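Local structure of cytoplasmic protein (Cryptococcus neoformans var. grubii serotype A, 7LPO) at residues A[462-474]-A[486-500]. The protein probably hydrolyses steryl beta-glucosides, as a sterylglucosidase of glycoside hydrolase family 5. Numbering follows the deposited sequence. Where two conformers were deposited one is given.
Sequences KHWNWFNADAIGV and VRIGEGPIRKMIQGE
W464 turns its indole CG anti to the backbone N (chi1 177°), and E490 bends its chain at chi2 (-79°), which brings indole N-H and carboxylate together beside a two-stranded antiparallel ribbon, 467-469 against 486-488. The ribbon lies in the connection between the parallel strands 447-449 and 518-522 of the family 5 TIM barrel, ahead of helix 490-512. The bond from W464 NE1 to E490 OE2 is 2.8 Å long; it runs nearly in the ring plane and uses the syn lone pair of OE2. N468 and R487 form the ribbon's hydrogen-bonded pair; beyond the strands, G489 N, at the N-cap of helix 490-512, donates to W466 O. On the face carrying F467, A469, V486 and I488, I488 CD1 meets F467 CB at 3.4 Å; the W466 ring lies alongside, its CZ3 3.7 Å from that methyl. On the face of N468 and R487, I493 CG2 touches N468 CB, while N468 ND2 is held by D455. M496, bent at chi2 and chi3, lays SD 3.4 Å from D470 CA and CE 3.3 Å from A469 C. D470 caps helix 471-475 by accepting from G473 N, and its OD2 is bonded by Y479. D470 OD1 and E500 OE2 are like charges only 3.3 Å apart, which the helix N-terminus may offset. E500 reaches that helix start with one hydrogen bond, I472 N to OE2 at 2.9 Å, on the anti side, 22° out of the carboxylate plane.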
# COMPACT_ATOMS: atom_id res chain seq x y z
N LYS A 462 13.52 -0.69 12.29
CA LYS A 462 13.03 -1.95 12.86
C LYS A 462 13.27 -1.99 14.39
O LYS A 462 13.75 -2.96 14.94
CB LYS A 462 13.68 -3.15 12.14
CG LYS A 462 13.40 -3.09 10.64
CD LYS A 462 13.93 -4.29 9.90
CE LYS A 462 13.27 -4.39 8.52
NZ LYS A 462 13.87 -5.48 7.72
N HIS A 463 12.88 -0.89 15.02
CA HIS A 463 13.01 -0.72 16.46
C HIS A 463 11.88 0.20 16.91
O HIS A 463 11.58 1.19 16.23
CB HIS A 463 14.38 -0.14 16.83
CG HIS A 463 14.67 -0.16 18.30
ND1 HIS A 463 15.45 -1.14 18.88
CD2 HIS A 463 14.31 0.68 19.29
CE1 HIS A 463 15.54 -0.91 20.18
NE2 HIS A 463 14.86 0.19 20.46
N TRP A 464 11.25 -0.13 18.03
CA TRP A 464 10.30 0.78 18.66
C TRP A 464 11.13 1.71 19.54
O TRP A 464 11.59 1.31 20.61
CB TRP A 464 9.27 0.03 19.48
CG TRP A 464 8.34 0.96 20.19
CD1 TRP A 464 8.14 1.05 21.54
CD2 TRP A 464 7.49 1.96 19.60
NE1 TRP A 464 7.22 2.02 21.82
CE2 TRP A 464 6.80 2.60 20.66
CE3 TRP A 464 7.25 2.37 18.29
CZ2 TRP A 464 5.87 3.61 20.44
CZ3 TRP A 464 6.33 3.38 18.07
CH2 TRP A 464 5.65 4.00 19.14
N ASN A 465 11.34 2.93 19.07
CA ASN A 465 12.21 3.88 19.77
C ASN A 465 11.48 4.62 20.88
O ASN A 465 10.26 4.82 20.82
CB ASN A 465 12.76 4.89 18.77
CG ASN A 465 13.58 4.22 17.69
OD1 ASN A 465 13.14 4.05 16.54
ND2 ASN A 465 14.78 3.82 18.06
N TRP A 466 12.24 5.04 21.89
CA TRP A 466 11.72 5.87 22.96
C TRP A 466 11.52 7.31 22.52
O TRP A 466 11.03 8.13 23.31
CB TRP A 466 12.64 5.82 24.19
CG TRP A 466 14.09 6.09 23.89
CD1 TRP A 466 15.05 5.17 23.61
CD2 TRP A 466 14.73 7.38 23.84
NE1 TRP A 466 16.26 5.80 23.38
CE2 TRP A 466 16.08 7.15 23.52
CE3 TRP A 466 14.29 8.69 24.04
CZ2 TRP A 466 17.00 8.19 23.37
CZ3 TRP A 466 15.20 9.72 23.90
CH2 TRP A 466 16.54 9.46 23.57
N PHE A 467 11.90 7.63 21.29
CA PHE A 467 11.66 8.92 20.66
C PHE A 467 11.03 8.68 19.29
O PHE A 467 11.06 7.57 18.76
CB PHE A 467 12.96 9.70 20.47
CG PHE A 467 13.94 9.01 19.58
CD1 PHE A 467 14.80 8.06 20.09
CD2 PHE A 467 13.98 9.29 18.22
CE1 PHE A 467 15.70 7.39 19.27
CE2 PHE A 467 14.87 8.62 17.40
CZ PHE A 467 15.74 7.67 17.93
N ASN A 468 10.47 9.74 18.73
CA ASN A 468 9.97 9.70 17.36
C ASN A 468 9.89 11.14 16.89
O ASN A 468 10.23 12.07 17.63
CB ASN A 468 8.62 8.97 17.26
CG ASN A 468 8.39 8.36 15.88
OD1 ASN A 468 8.72 8.96 14.85
ND2 ASN A 468 7.81 7.16 15.85
N ALA A 469 9.45 11.33 15.65
CA ALA A 469 9.42 12.67 15.08
C ALA A 469 8.28 12.77 14.08
O ALA A 469 7.90 11.78 13.44
CB ALA A 469 10.75 13.01 14.40
N ASP A 470 7.75 13.98 13.95
CA ASP A 470 6.59 14.25 13.12
C ASP A 470 7.04 14.42 11.68
O ASP A 470 7.31 15.54 11.22
CB ASP A 470 5.86 15.49 13.63
CG ASP A 470 4.71 15.90 12.72
OD1 ASP A 470 4.33 15.11 11.83
OD2 ASP A 470 4.20 17.02 12.91
N ALA A 471 7.09 13.31 10.94
CA ALA A 471 7.66 13.32 9.60
C ALA A 471 6.80 14.10 8.61
O ALA A 471 7.33 14.76 7.70
CB ALA A 471 7.87 11.89 9.10
N ILE A 472 5.48 14.03 8.75
CA ILE A 472 4.61 14.79 7.84
C ILE A 472 4.77 16.29 8.07
O ILE A 472 4.86 17.07 7.12
CB ILE A 472 3.15 14.34 8.01
CG1 ILE A 472 2.96 12.97 7.34
CG2 ILE A 472 2.21 15.38 7.44
CD1 ILE A 472 1.53 12.49 7.28
N GLY A 473 4.81 16.71 9.33
CA GLY A 473 5.00 18.12 9.61
C GLY A 473 6.33 18.66 9.11
O GLY A 473 6.42 19.81 8.68
N VAL A 474 7.38 17.84 9.17
CA VAL A 474 8.66 18.24 8.61
C VAL A 474 8.56 18.37 7.10
O VAL A 474 8.95 19.39 6.52
CB VAL A 474 9.75 17.23 9.01
CG1 VAL A 474 10.93 17.30 8.04
CG2 VAL A 474 10.20 17.46 10.44
N VAL A 486 10.54 16.63 17.23
CA VAL A 486 10.85 15.44 18.01
C VAL A 486 9.91 15.31 19.20
O VAL A 486 9.53 16.31 19.84
CB VAL A 486 12.32 15.48 18.46
CG1 VAL A 486 12.64 14.30 19.38
CG2 VAL A 486 13.25 15.47 17.25
N ARG A 487 9.53 14.07 19.52
CA ARG A 487 8.73 13.78 20.70
C ARG A 487 9.36 12.64 21.47
O ARG A 487 9.99 11.75 20.89
CB ARG A 487 7.29 13.42 20.34
CG ARG A 487 6.60 14.43 19.48
CD ARG A 487 6.23 15.70 20.27
NE ARG A 487 5.43 16.55 19.41
CZ ARG A 487 5.93 17.35 18.47
NH1 ARG A 487 7.25 17.43 18.32
NH2 ARG A 487 5.12 18.08 17.71
N ILE A 488 9.17 12.68 22.79
CA ILE A 488 9.75 11.72 23.71
C ILE A 488 8.63 11.09 24.52
O ILE A 488 7.74 11.80 24.99
CB ILE A 488 10.77 12.40 24.65
CG1 ILE A 488 11.94 12.97 23.85
CG2 ILE A 488 11.26 11.43 25.72
CD1 ILE A 488 12.53 12.02 22.87
N GLY A 489 8.68 9.78 24.68
CA GLY A 489 7.74 9.12 25.57
C GLY A 489 6.50 8.63 24.85
O GLY A 489 6.08 9.17 23.83
N GLU A 490 5.89 7.59 25.43
CA GLU A 490 4.75 6.95 24.79
C GLU A 490 3.63 7.95 24.52
O GLU A 490 3.09 8.01 23.41
CB GLU A 490 4.23 5.80 25.66
CG GLU A 490 5.16 4.61 25.76
CD GLU A 490 5.12 3.71 24.54
OE1 GLU A 490 4.00 3.42 24.03
OE2 GLU A 490 6.20 3.28 24.09
N GLY A 491 3.26 8.72 25.54
CA GLY A 491 2.16 9.66 25.44
C GLY A 491 2.35 10.65 24.30
O GLY A 491 1.56 10.70 23.35
N PRO A 492 3.41 11.46 24.39
CA PRO A 492 3.66 12.44 23.32
C PRO A 492 3.85 11.81 21.96
O PRO A 492 3.48 12.43 20.95
CB PRO A 492 4.92 13.18 23.81
CG PRO A 492 4.91 13.02 25.33
CD PRO A 492 4.25 11.68 25.59
N ILE A 493 4.44 10.62 21.88
CA ILE A 493 4.64 9.99 20.58
C ILE A 493 3.30 9.59 19.98
O ILE A 493 3.02 9.86 18.81
CB ILE A 493 5.59 8.79 20.70
CG1 ILE A 493 7.02 9.26 20.99
CG2 ILE A 493 5.55 7.95 19.42
CD1 ILE A 493 8.00 8.15 21.37
N ARG A 494 2.44 8.96 20.79
CA ARG A 494 1.14 8.53 20.30
C ARG A 494 0.31 9.72 19.83
O ARG A 494 -0.32 9.67 18.76
CB ARG A 494 0.41 7.76 21.40
CG ARG A 494 1.00 6.39 21.66
CD ARG A 494 0.54 5.81 22.97
NE ARG A 494 -0.90 5.55 22.99
CZ ARG A 494 -1.46 4.38 22.67
NH1 ARG A 494 -0.71 3.35 22.29
NH2 ARG A 494 -2.78 4.25 22.74
N LYS A 495 0.28 10.79 20.62
CA LYS A 495 -0.50 11.96 20.25
C LYS A 495 0.02 12.57 18.96
O LYS A 495 -0.76 13.04 18.12
CB LYS A 495 -0.47 12.99 21.38
CG LYS A 495 -1.33 14.22 21.15
CD LYS A 495 -1.33 15.12 22.38
CE LYS A 495 -2.16 16.38 22.18
NZ LYS A 495 -1.42 17.61 22.60
N MET A 496 1.33 12.56 18.77
CA MET A 496 1.92 13.13 17.57
C MET A 496 1.54 12.33 16.33
O MET A 496 1.15 12.91 15.31
CB MET A 496 3.44 13.20 17.74
CG MET A 496 4.16 13.86 16.59
SD MET A 496 4.70 12.61 15.43
CE MET A 496 6.06 11.87 16.35
N ILE A 497 1.60 11.00 16.42
CA ILE A 497 1.26 10.17 15.26
C ILE A 497 -0.22 10.28 14.95
O ILE A 497 -0.63 10.34 13.79
CB ILE A 497 1.71 8.72 15.49
CG1 ILE A 497 3.22 8.72 15.72
CG2 ILE A 497 1.32 7.84 14.30
CD1 ILE A 497 3.91 7.43 15.46
N GLN A 498 -1.06 10.34 15.98
CA GLN A 498 -2.48 10.58 15.75
C GLN A 498 -2.69 11.92 15.05
O GLN A 498 -3.59 12.06 14.21
CB GLN A 498 -3.24 10.53 17.07
CG GLN A 498 -4.73 10.53 16.93
CD GLN A 498 -5.42 10.39 18.26
OE1 GLN A 498 -5.75 11.38 18.91
NE2 GLN A 498 -5.64 9.15 18.69
N GLY A 499 -1.88 12.92 15.39
CA GLY A 499 -1.95 14.19 14.68
C GLY A 499 -1.55 14.09 13.23
O GLY A 499 -2.12 14.79 12.38
N GLU A 500 -0.59 13.22 12.91
CA GLU A 500 -0.22 13.02 11.52
C GLU A 500 -1.38 12.43 10.72
O GLU A 500 -1.62 12.84 9.58
CB GLU A 500 1.01 12.12 11.42
CG GLU A 500 2.30 12.78 11.88
CD GLU A 500 3.53 11.91 11.57
OE1 GLU A 500 3.85 11.02 12.37
OE2 GLU A 500 4.18 12.13 10.53
O HOH W 1 8.11 4.94 23.47
O HOH W 2 6.06 9.97 11.71